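PDB 2VPZ: thiosulfate reductase from Thermus thermophilus, which probably reduces polysulfide or thiosulfate, using a molybdenum-bound pair of molybdopterin guanine dinucleotides and a [4Fe-4S] cluster. Local coordinates for residues Val62-Gly67 with Arg81-Pro86; Trp264-Ile269 with Ala291-Phe296; Tyr666-Asn671 with Arg740-Glu745. All blocks are in the same frame, centred on the assembly; numbering follows the deposited sequence.

The three contacts are far apart in one large chain and follow one another in sequence, each closing before the next opens. Contact 1 belongs to the cofactor site: Arg-81 and Gly-82 line the iron-sulfur pocket, and Arg-81 also faces a molybdopterin guanine dinucleotide. Contact 2 lies on the opposite side of the chain's centre, about 50 Å from contact 1 between centres, and joins a helix to the turn that follows another, away from the annotated sites. Contact 3 pairs two strands of the C-terminal region, about 37 Å from contact 1 and about 44 Å from contact 2, again between centres. Contact 3 does not touch a cofactor; the Asn-671 side chain is about 12 Å from a bound dinucleotide.

Contact 1: residues Val62-Gly67 with Arg81-Pro86; sequences VYKVEG and RGQGAP. With SF4 (iron/sulfur cluster), chain G; MGD (2-amino-5,6-dimercapto-7-methyl-3,7,8a,9-tetrahydro-8-oxa-1,3,9,10-tetraaza-anthracen-4-one guanosine dinucleotide), chain I.
Val-65 of strand 62-67 and Gln-83 of the short helix 80-84 bring the two backbones closest, with their CA atoms 6.3 Å apart. No direct backbone bond crosses; one water joins the elements instead, accepting from Val-65 N and donating to Gln-83 O at 2.9 Å. Toward the strand, Val-62 CG1 rests against Pro-86 CG (4.2 Å), just past the helix, and Val-65 CG1 lies 3.7 Å from Gly-82 O. Gln-83, with CG anti to its carbonyl carbon (chi1 -65°) and a bend at chi2, carries its amide in among Lys-64, Val-65 and Glu-66. Lys-64 NZ is paired in a salt bridge with Glu-66 OE1 at 2.7 Å, met on the syn side. Away from the strand, the Arg-81 guanidinium lies between two cofactors: SF4 S1 is 3.3 Å above one face, toward the rim, and MGD C19 3.4 Å above the centre of the other. A CB on Gly-82 would collide with SF4 S3. Such an arginine, two residues after the cluster ligand Cys-79 and set between cluster and pterin, is consistent with an electron path through the Fe4S4 domain of the molybdopterin oxidoreductases.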
loop_
_atom_site.group_PDB
_atom_site.type_symbol
_atom_site.label_atom_id
_atom_site.label_comp_id
_atom_site.label_asym_id
_atom_site.label_seq_id
_atom_site.Cartn_x
_atom_site.Cartn_y
_atom_site.Cartn_z
ATOM N N VAL A 62 6.084 -38.700 21.928
ATOM C CA VAL A 62 6.603 -37.348 21.795
ATOM C C VAL A 62 5.582 -36.457 21.020
ATOM O O VAL A 62 5.426 -36.590 19.802
ATOM C CB VAL A 62 8.006 -37.378 21.062
ATOM C CG1 VAL A 62 8.469 -35.948 20.727
ATOM C CG2 VAL A 62 9.052 -38.109 21.947
ATOM N N TYR A 63 4.883 -35.576 21.738
ATOM C CA TYR A 63 3.874 -34.676 21.165
ATOM C C TYR A 63 4.399 -33.374 20.545
ATOM O O TYR A 63 3.803 -32.830 19.597
ATOM C CB TYR A 63 2.808 -34.306 22.225
ATOM C CG TYR A 63 1.792 -35.399 22.480
ATOM C CD1 TYR A 63 1.922 -36.266 23.573
ATOM C CD2 TYR A 63 0.731 -35.608 21.588
ATOM C CE1 TYR A 63 1.020 -37.324 23.773
ATOM C CE2 TYR A 63 -0.175 -36.658 21.771
ATOM C CZ TYR A 63 -0.027 -37.518 22.868
ATOM O OH TYR A 63 -0.895 -38.562 23.057
ATOM N N LYS A 64 5.517 -32.897 21.077
ATOM C CA LYS A 64 6.138 -31.644 20.675
ATOM C C LYS A 64 7.652 -31.691 20.868
ATOM O O LYS A 64 8.185 -32.368 21.758
ATOM C CB LYS A 64 5.538 -30.483 21.490
ATOM C CG LYS A 64 5.849 -29.048 20.997
ATOM C CD LYS A 64 5.194 -28.750 19.640
ATOM C CE LYS A 64 5.070 -27.250 19.347
ATOM N NZ LYS A 64 6.351 -26.636 18.890
ATOM N N VAL A 65 8.352 -30.952 20.013
ATOM C CA VAL A 65 9.805 -30.866 20.035
ATOM C C VAL A 65 10.140 -29.373 19.881
ATOM O O VAL A 65 9.401 -28.628 19.246
ATOM C CB VAL A 65 10.389 -31.713 18.852
ATOM C CG1 VAL A 65 10.959 -30.782 17.788
ATOM C CG2 VAL A 65 11.438 -32.713 19.371
ATOM N N GLU A 66 11.240 -28.908 20.443
ATOM C CA GLU A 66 11.521 -27.490 20.299
ATOM C C GLU A 66 13.034 -27.167 20.261
ATOM O O GLU A 66 13.845 -27.961 20.739
ATOM C CB GLU A 66 10.816 -26.724 21.441
ATOM C CG GLU A 66 10.216 -25.328 21.092
ATOM C CD GLU A 66 8.785 -25.352 20.472
ATOM O OE1 GLU A 66 7.883 -26.001 21.060
ATOM O OE2 GLU A 66 8.578 -24.695 19.417
ATOM N N GLY A 67 13.444 -26.055 19.653
ATOM C CA GLY A 67 14.853 -25.743 19.681
ATOM C C GLY A 67 15.177 -25.231 21.087
ATOM O O GLY A 67 14.258 -25.156 21.903
ATOM N N ARG A 81 10.665 -29.467 8.911
ATOM C CA ARG A 81 11.085 -30.872 8.970
ATOM C C ARG A 81 11.424 -31.318 10.396
ATOM O O ARG A 81 11.165 -32.474 10.768
ATOM C CB ARG A 81 12.269 -31.110 8.008
ATOM C CG ARG A 81 11.843 -30.958 6.543
ATOM C CD ARG A 81 13.019 -30.794 5.565
ATOM N NE ARG A 81 13.978 -29.751 5.935
ATOM C CZ ARG A 81 15.251 -29.941 6.279
ATOM N NH1 ARG A 81 15.766 -31.157 6.306
ATOM N NH2 ARG A 81 16.004 -28.896 6.623
ATOM N N GLY A 82 11.991 -30.413 11.191
ATOM C CA GLY A 82 12.324 -30.718 12.568
ATOM C C GLY A 82 11.059 -30.872 13.396
ATOM O O GLY A 82 10.942 -31.784 14.235
ATOM N N GLN A 83 10.077 -30.000 13.145
ATOM C CA GLN A 83 8.783 -30.025 13.844
ATOM C C GLN A 83 7.931 -31.277 13.542
ATOM O O GLN A 83 7.294 -31.821 14.444
ATOM C CB GLN A 83 7.947 -28.762 13.553
ATOM C CG GLN A 83 8.509 -27.403 14.051
ATOM C CD GLN A 83 8.325 -27.152 15.558
ATOM O OE1 GLN A 83 8.780 -26.139 16.096
ATOM N NE2 GLN A 83 7.644 -28.084 16.246
ATOM N N GLY A 84 7.920 -31.730 12.291
ATOM C CA GLY A 84 7.159 -32.910 11.928
ATOM C C GLY A 84 7.876 -34.244 12.024
ATOM O O GLY A 84 7.251 -35.307 12.027
ATOM N N ALA A 85 9.192 -34.213 12.148
ATOM C CA ALA A 85 10.018 -35.433 12.254
ATOM C C ALA A 85 9.548 -36.547 13.200
ATOM O O ALA A 85 9.737 -37.724 12.939
ATOM C CB ALA A 85 11.523 -35.065 12.560
ATOM N N PRO A 86 8.946 -36.187 14.337
ATOM C CA PRO A 86 8.489 -37.288 15.198
ATOM C C PRO A 86 7.385 -38.251 14.704
ATOM O O PRO A 86 7.274 -39.349 15.245
ATOM C CB PRO A 86 8.067 -36.590 16.495
ATOM C CG PRO A 86 9.009 -35.404 16.574
ATOM C CD PRO A 86 9.176 -34.955 15.124
HETATM FE FE1 SF4 G . 17.690 -29.240 12.023
HETATM FE FE2 SF4 G . 15.564 -28.924 10.310
HETATM FE FE3 SF4 G . 17.513 -30.801 9.822
HETATM FE FE4 SF4 G . 15.743 -31.202 11.871
HETATM S S1 SF4 G . 15.216 -31.096 9.633
HETATM S S2 SF4 G . 18.042 -31.523 11.946
HETATM S S3 SF4 G . 15.443 -29.052 12.600
HETATM S S4 SF4 G . 17.797 -28.498 9.838
HETATM P PB MGD I . 22.269 -26.372 -5.227
HETATM O O1B MGD I . 22.361 -27.551 -6.113
HETATM O O2B MGD I . 23.368 -25.441 -5.126
HETATM O O3B MGD I . 21.883 -27.160 -3.890
HETATM O O3A MGD I . 20.831 -27.805 -1.664
HETATM P PA MGD I . 21.888 -26.839 -2.325
HETATM O O1A MGD I . 23.124 -27.196 -1.642
HETATM O O2A MGD I . 21.484 -25.466 -2.071
HETATM O "O5'" MGD I . 21.016 -25.524 -5.596
HETATM C "C5'" MGD I . 19.781 -25.929 -6.190
HETATM C "C4'" MGD I . 19.574 -24.773 -7.154
HETATM O "O4'" MGD I . 20.613 -24.986 -8.095
HETATM C "C3'" MGD I . 18.271 -24.743 -7.997
HETATM O "O3'" MGD I . 17.649 -23.432 -7.953
HETATM C "C2'" MGD I . 18.721 -25.024 -9.453
HETATM O "O2'" MGD I . 18.118 -24.066 -10.315
HETATM C "C1'" MGD I . 20.172 -24.615 -9.414
HETATM N N9 MGD I . 21.042 -24.905 -10.586
HETATM C C8 MGD I . 20.935 -25.971 -11.441
HETATM N N7 MGD I . 21.887 -25.931 -12.416
HETATM C C5 MGD I . 22.609 -24.801 -12.198
HETATM C C6 MGD I . 23.707 -24.107 -12.903
HETATM O O6 MGD I . 24.197 -24.676 -13.884
HETATM N N1 MGD I . 24.179 -22.965 -12.407
HETATM C C2 MGD I . 23.628 -22.369 -11.314
HETATM N N2 MGD I . 24.147 -21.181 -10.841
HETATM N N3 MGD I . 22.602 -22.941 -10.611
HETATM C C4 MGD I . 22.060 -24.130 -10.993
HETATM C C10 MGD I . 20.939 -29.172 -1.328
HETATM C C11 MGD I . 21.263 -29.177 0.131
HETATM O O11 MGD I . 20.107 -28.717 0.845
HETATM C C12 MGD I . 21.900 -30.501 0.629
HETATM S S12 MGD I . 23.229 -31.190 -0.141
HETATM C C13 MGD I . 21.434 -31.192 1.731
HETATM S S13 MGD I . 22.252 -32.574 2.298
HETATM C C14 MGD I . 20.211 -30.723 2.476
HETATM N N15 MGD I . 19.015 -31.442 2.237
HETATM C C16 MGD I . 17.785 -30.869 2.435
HETATM C C17 MGD I . 16.463 -31.567 2.252
HETATM O O17 MGD I . 16.447 -32.792 1.944
HETATM N N18 MGD I . 15.293 -30.889 2.508
HETATM C C19 MGD I . 15.367 -29.571 2.825
HETATM N N19 MGD I . 14.220 -28.938 2.979
HETATM N N20 MGD I . 16.509 -28.820 2.977
HETATM C C21 MGD I . 17.711 -29.457 2.832
HETATM N N22 MGD I . 18.868 -28.822 2.936
HETATM C C23 MGD I . 20.048 -29.233 2.250
HETATM O O HOH W 1 7.031 -30.528 17.071
#

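Contact 2: residues Trp264-Ile269 with Ala291-Phe296; sequences WIHVLI and AHVKDF
Helix 257-270, which follows the edge strand 248-250 of a four-stranded parallel sheet in the molybdopterin oxidoreductase region, here meets the turn that ends helix 287-292, with His-266 and Val-293 facing each other (CA atoms 5.8 Å apart). Val-293 is the first residue to leave helical geometry, and the chain beyond it curls so that three backbone carbonyls, those of Val-293, Lys-294 and Phe-296, gather round one imidazole. His-266 reaches them because its CG is anti to the backbone N (chi1 174°), which swings the ring beside its own carbonyl carbon and toward the turn after Val-293. His-266 ND1 donates to Val-293 O at 3.0 Å; the bond is moderately bent (149° at the hydrogen), and the oxygen sits 19° out of the ring plane. Lys-294 O lies in that plane at the ring edge, 3.2 Å from His-266 CE1. This cluster of carbonyl oxygens would probably polarise the imidazole and may stabilise positive charge on it. The ring also stacks with Tyr-270, one turn further along the same helix.

Beside the polar group is an apolar one. Val-293 CG1 presses on the helix backbone at His-266 CA (3.4 Å), while its other methyl turns to Ile-265. Helix 309-320 packs on Trp-264 and Val-267, which point away from the turn, while helix 341-354 reaches Ile-265 itself through Tyr-349 and Val-350. Phe-296 turns its ring away from the helix but leaves its carbonyl behind, with O 3.1 Å from His-266 CB. Ile-265 CG2 and Val-293 CG2 meet methyl to methyl at 3.5 Å.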
loop_
_atom_site.group_PDB
_atom_site.type_symbol
_atom_site.label_atom_id
_atom_site.label_comp_id
_atom_site.label_asym_id
_atom_site.label_seq_id
_atom_site.Cartn_x
_atom_site.Cartn_y
_atom_site.Cartn_z
ATOM N N TRP A 264 35.395 -12.892 -13.560
ATOM C CA TRP A 264 35.391 -12.056 -12.364
ATOM C C TRP A 264 36.833 -12.064 -11.811
ATOM O O TRP A 264 37.322 -11.045 -11.314
ATOM C CB TRP A 264 34.404 -12.550 -11.295
ATOM C CG TRP A 264 32.954 -12.132 -11.494
ATOM C CD1 TRP A 264 32.478 -11.137 -12.317
ATOM C CD2 TRP A 264 31.798 -12.697 -10.852
ATOM N NE1 TRP A 264 31.107 -11.063 -12.223
ATOM C CE2 TRP A 264 30.663 -12.003 -11.334
ATOM C CE3 TRP A 264 31.615 -13.723 -9.913
ATOM C CZ2 TRP A 264 29.349 -12.307 -10.905
ATOM C CZ3 TRP A 264 30.315 -14.033 -9.480
ATOM C CH2 TRP A 264 29.198 -13.321 -9.982
ATOM N N ILE A 265 37.501 -13.214 -11.885
ATOM C CA ILE A 265 38.902 -13.366 -11.434
ATOM C C ILE A 265 39.715 -12.361 -12.289
ATOM O O ILE A 265 40.524 -11.586 -11.774
ATOM C CB ILE A 265 39.457 -14.866 -11.637
ATOM C CG1 ILE A 265 39.074 -15.770 -10.448
ATOM C CG2 ILE A 265 40.987 -14.832 -11.836
ATOM C CD1 ILE A 265 39.140 -17.298 -10.760
ATOM N N HIS A 266 39.468 -12.375 -13.596
ATOM C CA HIS A 266 40.098 -11.439 -14.535
ATOM C C HIS A 266 39.846 -9.953 -14.158
ATOM O O HIS A 266 40.778 -9.149 -14.175
ATOM C CB HIS A 266 39.604 -11.659 -15.999
ATOM C CG HIS A 266 40.077 -10.663 -17.003
ATOM N ND1 HIS A 266 40.825 -11.015 -18.099
ATOM C CD2 HIS A 266 39.901 -9.345 -17.088
ATOM C CE1 HIS A 266 41.104 -9.947 -18.812
ATOM N NE2 HIS A 266 40.549 -8.915 -18.212
ATOM N N VAL A 267 38.608 -9.569 -13.830
ATOM C CA VAL A 267 38.338 -8.165 -13.486
ATOM C C VAL A 267 39.032 -7.683 -12.180
ATOM O O VAL A 267 39.528 -6.567 -12.128
ATOM C CB VAL A 267 36.785 -7.808 -13.442
ATOM C CG1 VAL A 267 36.581 -6.332 -13.021
ATOM C CG2 VAL A 267 36.142 -8.054 -14.826
ATOM N N LEU A 268 39.104 -8.524 -11.148
ATOM C CA LEU A 268 39.777 -8.170 -9.883
ATOM C C LEU A 268 41.325 -8.129 -10.030
ATOM O O LEU A 268 42.005 -7.365 -9.328
ATOM C CB LEU A 268 39.367 -9.120 -8.728
ATOM C CG LEU A 268 37.878 -9.411 -8.442
ATOM C CD1 LEU A 268 37.732 -10.643 -7.516
ATOM C CD2 LEU A 268 37.190 -8.170 -7.840
ATOM N N ILE A 269 41.889 -8.954 -10.911
ATOM C CA ILE A 269 43.334 -8.956 -11.144
ATOM C C ILE A 269 43.732 -7.816 -12.125
ATOM O O ILE A 269 44.573 -6.977 -11.796
ATOM C CB ILE A 269 43.864 -10.378 -11.703
ATOM C CG1 ILE A 269 43.930 -11.415 -10.580
ATOM C CG2 ILE A 269 45.260 -10.211 -12.355
ATOM C CD1 ILE A 269 44.152 -12.881 -11.044
ATOM N N ALA A 291 48.336 -14.766 -15.485
ATOM C CA ALA A 291 48.670 -15.123 -16.878
ATOM C C ALA A 291 47.651 -16.107 -17.527
ATOM O O ALA A 291 47.322 -15.985 -18.714
ATOM C CB ALA A 291 50.121 -15.691 -16.963
ATOM N N HIS A 292 47.168 -17.069 -16.744
ATOM C CA HIS A 292 46.148 -18.067 -17.153
ATOM C C HIS A 292 44.867 -17.362 -17.617
ATOM O O HIS A 292 44.280 -17.667 -18.659
ATOM C CB HIS A 292 45.736 -18.976 -15.928
ATOM C CG HIS A 292 44.797 -20.103 -16.233
ATOM N ND1 HIS A 292 43.479 -20.107 -15.865
ATOM C CD2 HIS A 292 45.011 -21.279 -16.835
ATOM C CE1 HIS A 292 42.919 -21.237 -16.236
ATOM N NE2 HIS A 292 43.835 -21.970 -16.831
ATOM N N VAL A 293 44.455 -16.397 -16.814
ATOM C CA VAL A 293 43.235 -15.625 -16.972
ATOM C C VAL A 293 43.259 -14.384 -17.903
ATOM O O VAL A 293 42.318 -13.571 -17.923
ATOM C CB VAL A 293 42.765 -15.220 -15.521
ATOM C CG1 VAL A 293 42.412 -13.734 -15.450
ATOM C CG2 VAL A 293 41.619 -16.129 -15.056
ATOM N N LYS A 294 44.319 -14.268 -18.696
ATOM C CA LYS A 294 44.540 -13.141 -19.609
ATOM C C LYS A 294 43.417 -12.792 -20.628
ATOM O O LYS A 294 42.969 -11.637 -20.731
ATOM C CB LYS A 294 45.872 -13.338 -20.363
ATOM C CG LYS A 294 46.299 -12.189 -21.283
ATOM C CD LYS A 294 47.188 -12.676 -22.429
ATOM C CE LYS A 294 48.099 -11.564 -22.968
ATOM N NZ LYS A 294 47.342 -10.383 -23.505
ATOM N N ASP A 295 42.961 -13.802 -21.360
ATOM C CA ASP A 295 41.912 -13.676 -22.378
ATOM C C ASP A 295 40.458 -13.907 -21.898
ATOM O O ASP A 295 39.510 -13.650 -22.652
ATOM C CB ASP A 295 42.207 -14.620 -23.572
ATOM C CG ASP A 295 43.508 -14.279 -24.328
ATOM O OD1 ASP A 295 43.577 -13.183 -24.929
ATOM O OD2 ASP A 295 44.437 -15.124 -24.314
ATOM N N PHE A 296 40.261 -14.397 -20.676
ATOM C CA PHE A 296 38.900 -14.619 -20.160
ATOM C C PHE A 296 38.307 -13.285 -19.684
ATOM O O PHE A 296 38.301 -12.966 -18.494
ATOM C CB PHE A 296 38.888 -15.642 -19.015
ATOM C CG PHE A 296 39.559 -16.952 -19.351
ATOM C CD1 PHE A 296 40.475 -17.529 -18.458
ATOM C CD2 PHE A 296 39.291 -17.605 -20.555
ATOM C CE1 PHE A 296 41.119 -18.744 -18.756
ATOM C CE2 PHE A 296 39.927 -18.826 -20.879
ATOM C CZ PHE A 296 40.848 -19.395 -19.973
#

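Contact 3: residues Tyr666-Asn671 with Arg740-Glu745; sequences YVMLVN and RLEKAE
Arg-740 leaves its strand on the same face as Val-670, and the two side chains run side by side. From CB the chain turns into the position between backbone N and carbonyl carbon (chi1 70°), which places Arg-740 CG 3.7 Å from Val-670 O. After a bend at chi3 the guanidinium lies flat over its neighbour: Val-670 CB is 3.6 Å from the plane, toward the rim, and Arg-740 NH1 approaches Val-670 CG1 to 3.5 Å. At the tip Arg-740 NH2 forms a long salt bridge with Glu-742 OE2 (3.8 Å), while OE1 of that carboxylate is held by Lys-676. With alanine in place of Arg-740, Val-670 CB and CG1 would probably lose their cover and Glu-742 OE2 its long-range charge partner, though OE1 would keep Lys-676. Beneath these side chains runs an antiparallel pair in the mixed sheet of the dinucleotide-binding domain, a member of the double-psi beta-barrel clan; the strand directions differ by 142°. Val-670 and Arg-740 exchange two backbone bonds, as do Met-668 and Glu-742, where Met-668 N reaches Glu-742 O at 2.9 Å. Between them Leu-669 and Leu-741 form a non-hydrogen-bonded pair on the other face, their CD2 atoms 3.8 Å apart, near Ile-695 and Val-693 of strand 692-696. Val-667 CG1 extends this apolar patch, touching Leu-741 CB at 3.7 Å. Toward the end of the pairing, a water bridges Tyr-666 N and Ala-744 O.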
loop_
_atom_site.group_PDB
_atom_site.type_symbol
_atom_site.label_atom_id
_atom_site.label_comp_id
_atom_site.label_asym_id
_atom_site.label_seq_id
_atom_site.Cartn_x
_atom_site.Cartn_y
_atom_site.Cartn_z
ATOM N N TYR A 666 -1.640 -32.658 -16.174
ATOM C CA TYR A 666 -0.656 -33.634 -15.724
ATOM C C TYR A 666 0.159 -34.015 -16.933
ATOM O O TYR A 666 -0.249 -33.804 -18.078
ATOM C CB TYR A 666 -1.297 -34.826 -15.048
ATOM C CG TYR A 666 -1.601 -34.487 -13.613
ATOM C CD1 TYR A 666 -2.675 -33.659 -13.291
ATOM C CD2 TYR A 666 -0.758 -34.926 -12.581
ATOM C CE1 TYR A 666 -2.915 -33.264 -11.988
ATOM C CE2 TYR A 666 -0.979 -34.543 -11.263
ATOM C CZ TYR A 666 -2.065 -33.708 -10.968
ATOM O OH TYR A 666 -2.285 -33.318 -9.664
ATOM N N VAL A 667 1.316 -34.601 -16.668
ATOM C CA VAL A 667 2.228 -34.937 -17.761
ATOM C C VAL A 667 3.163 -36.085 -17.348
ATOM O O VAL A 667 3.361 -36.314 -16.147
ATOM C CB VAL A 667 3.100 -33.634 -18.029
ATOM C CG1 VAL A 667 4.580 -33.996 -18.063
ATOM C CG2 VAL A 667 2.663 -32.905 -19.317
ATOM N N MET A 668 3.673 -36.841 -18.321
ATOM C CA MET A 668 4.711 -37.861 -18.020
ATOM C C MET A 668 6.030 -37.202 -18.461
ATOM O O MET A 668 6.051 -36.460 -19.453
ATOM C CB MET A 668 4.592 -39.158 -18.856
ATOM C CG MET A 668 3.343 -40.001 -18.704
ATOM S SD MET A 668 3.156 -40.721 -17.019
ATOM C CE MET A 668 4.621 -41.800 -16.897
ATOM N N LEU A 669 7.107 -37.461 -17.721
ATOM C CA LEU A 669 8.445 -36.973 -18.115
ATOM C C LEU A 669 9.188 -38.201 -18.740
ATOM O O LEU A 669 9.268 -39.274 -18.142
ATOM C CB LEU A 669 9.252 -36.432 -16.891
ATOM C CG LEU A 669 8.603 -35.228 -16.192
ATOM C CD1 LEU A 669 9.333 -34.919 -14.884
ATOM C CD2 LEU A 669 8.569 -33.976 -17.111
ATOM N N VAL A 670 9.670 -38.027 -19.968
ATOM C CA VAL A 670 10.392 -39.103 -20.648
ATOM C C VAL A 670 11.849 -38.613 -20.899
ATOM O O VAL A 670 12.048 -37.503 -21.406
ATOM C CB VAL A 670 9.671 -39.486 -22.020
ATOM C CG1 VAL A 670 10.183 -40.853 -22.524
ATOM C CG2 VAL A 670 8.123 -39.529 -21.809
ATOM N N ASN A 671 12.857 -39.386 -20.504
ATOM C CA ASN A 671 14.235 -38.932 -20.718
ATOM C C ASN A 671 14.818 -39.375 -22.076
ATOM O O ASN A 671 14.166 -40.113 -22.816
ATOM C CB ASN A 671 15.198 -39.280 -19.527
ATOM C CG ASN A 671 15.493 -40.785 -19.378
ATOM O OD1 ASN A 671 16.236 -41.186 -18.457
ATOM N ND2 ASN A 671 14.940 -41.604 -20.261
ATOM N N ARG A 740 11.628 -34.706 -21.808
ATOM C CA ARG A 740 10.567 -34.074 -22.606
ATOM C C ARG A 740 9.195 -34.408 -21.972
ATOM O O ARG A 740 9.066 -35.411 -21.261
ATOM C CB ARG A 740 10.617 -34.502 -24.062
ATOM C CG ARG A 740 10.212 -35.902 -24.217
ATOM C CD ARG A 740 10.543 -36.445 -25.551
ATOM N NE ARG A 740 9.473 -37.352 -25.854
ATOM C CZ ARG A 740 9.582 -38.658 -25.820
ATOM N NH1 ARG A 740 10.745 -39.186 -25.513
ATOM N NH2 ARG A 740 8.520 -39.435 -26.043
ATOM N N LEU A 741 8.187 -33.567 -22.206
ATOM C CA LEU A 741 6.863 -33.741 -21.604
ATOM C C LEU A 741 5.770 -34.253 -22.560
ATOM O O LEU A 741 5.594 -33.729 -23.659
ATOM C CB LEU A 741 6.402 -32.442 -20.899
ATOM C CG LEU A 741 7.192 -31.180 -20.495
ATOM C CD1 LEU A 741 6.290 -30.503 -19.453
ATOM C CD2 LEU A 741 8.618 -31.389 -19.910
ATOM N N GLU A 742 5.029 -35.259 -22.102
ATOM C CA GLU A 742 3.975 -35.943 -22.849
ATOM C C GLU A 742 2.656 -35.833 -22.057
ATOM O O GLU A 742 2.606 -36.253 -20.903
ATOM C CB GLU A 742 4.417 -37.406 -23.008
ATOM C CG GLU A 742 3.548 -38.373 -23.816
ATOM C CD GLU A 742 4.147 -39.796 -23.867
ATOM O OE1 GLU A 742 3.764 -40.643 -23.022
ATOM O OE2 GLU A 742 5.016 -40.036 -24.749
ATOM N N LYS A 743 1.613 -35.255 -22.654
ATOM C CA LYS A 743 0.299 -35.091 -22.000
ATOM C C LYS A 743 -0.215 -36.416 -21.377
ATOM O O LYS A 743 -0.198 -37.469 -22.017
ATOM C CB LYS A 743 -0.738 -34.534 -22.995
ATOM C CG LYS A 743 -1.527 -33.274 -22.545
ATOM C CD LYS A 743 -2.175 -33.373 -21.145
ATOM C CE LYS A 743 -3.502 -32.572 -21.047
ATOM N NZ LYS A 743 -3.826 -31.677 -22.232
ATOM N N ALA A 744 -0.681 -36.355 -20.133
ATOM C CA ALA A 744 -1.161 -37.532 -19.411
ATOM C C ALA A 744 -2.478 -37.225 -18.685
ATOM O O ALA A 744 -2.872 -36.067 -18.620
ATOM C CB ALA A 744 -0.075 -37.985 -18.390
ATOM N N GLU A 745 -3.152 -38.252 -18.165
ATOM C CA GLU A 745 -4.418 -38.106 -17.423
ATOM C C GLU A 745 -4.157 -37.741 -15.960
ATOM O O GLU A 745 -3.142 -38.155 -15.395
ATOM C CB GLU A 745 -5.225 -39.423 -17.348
ATOM C CG GLU A 745 -5.655 -40.120 -18.643
ATOM C CD GLU A 745 -6.884 -39.485 -19.312
ATOM O OE1 GLU A 745 -7.451 -38.517 -18.748
ATOM O OE2 GLU A 745 -7.278 -39.963 -20.407
HETATM O O HOH W 2 -3.992 -33.898 -17.577
#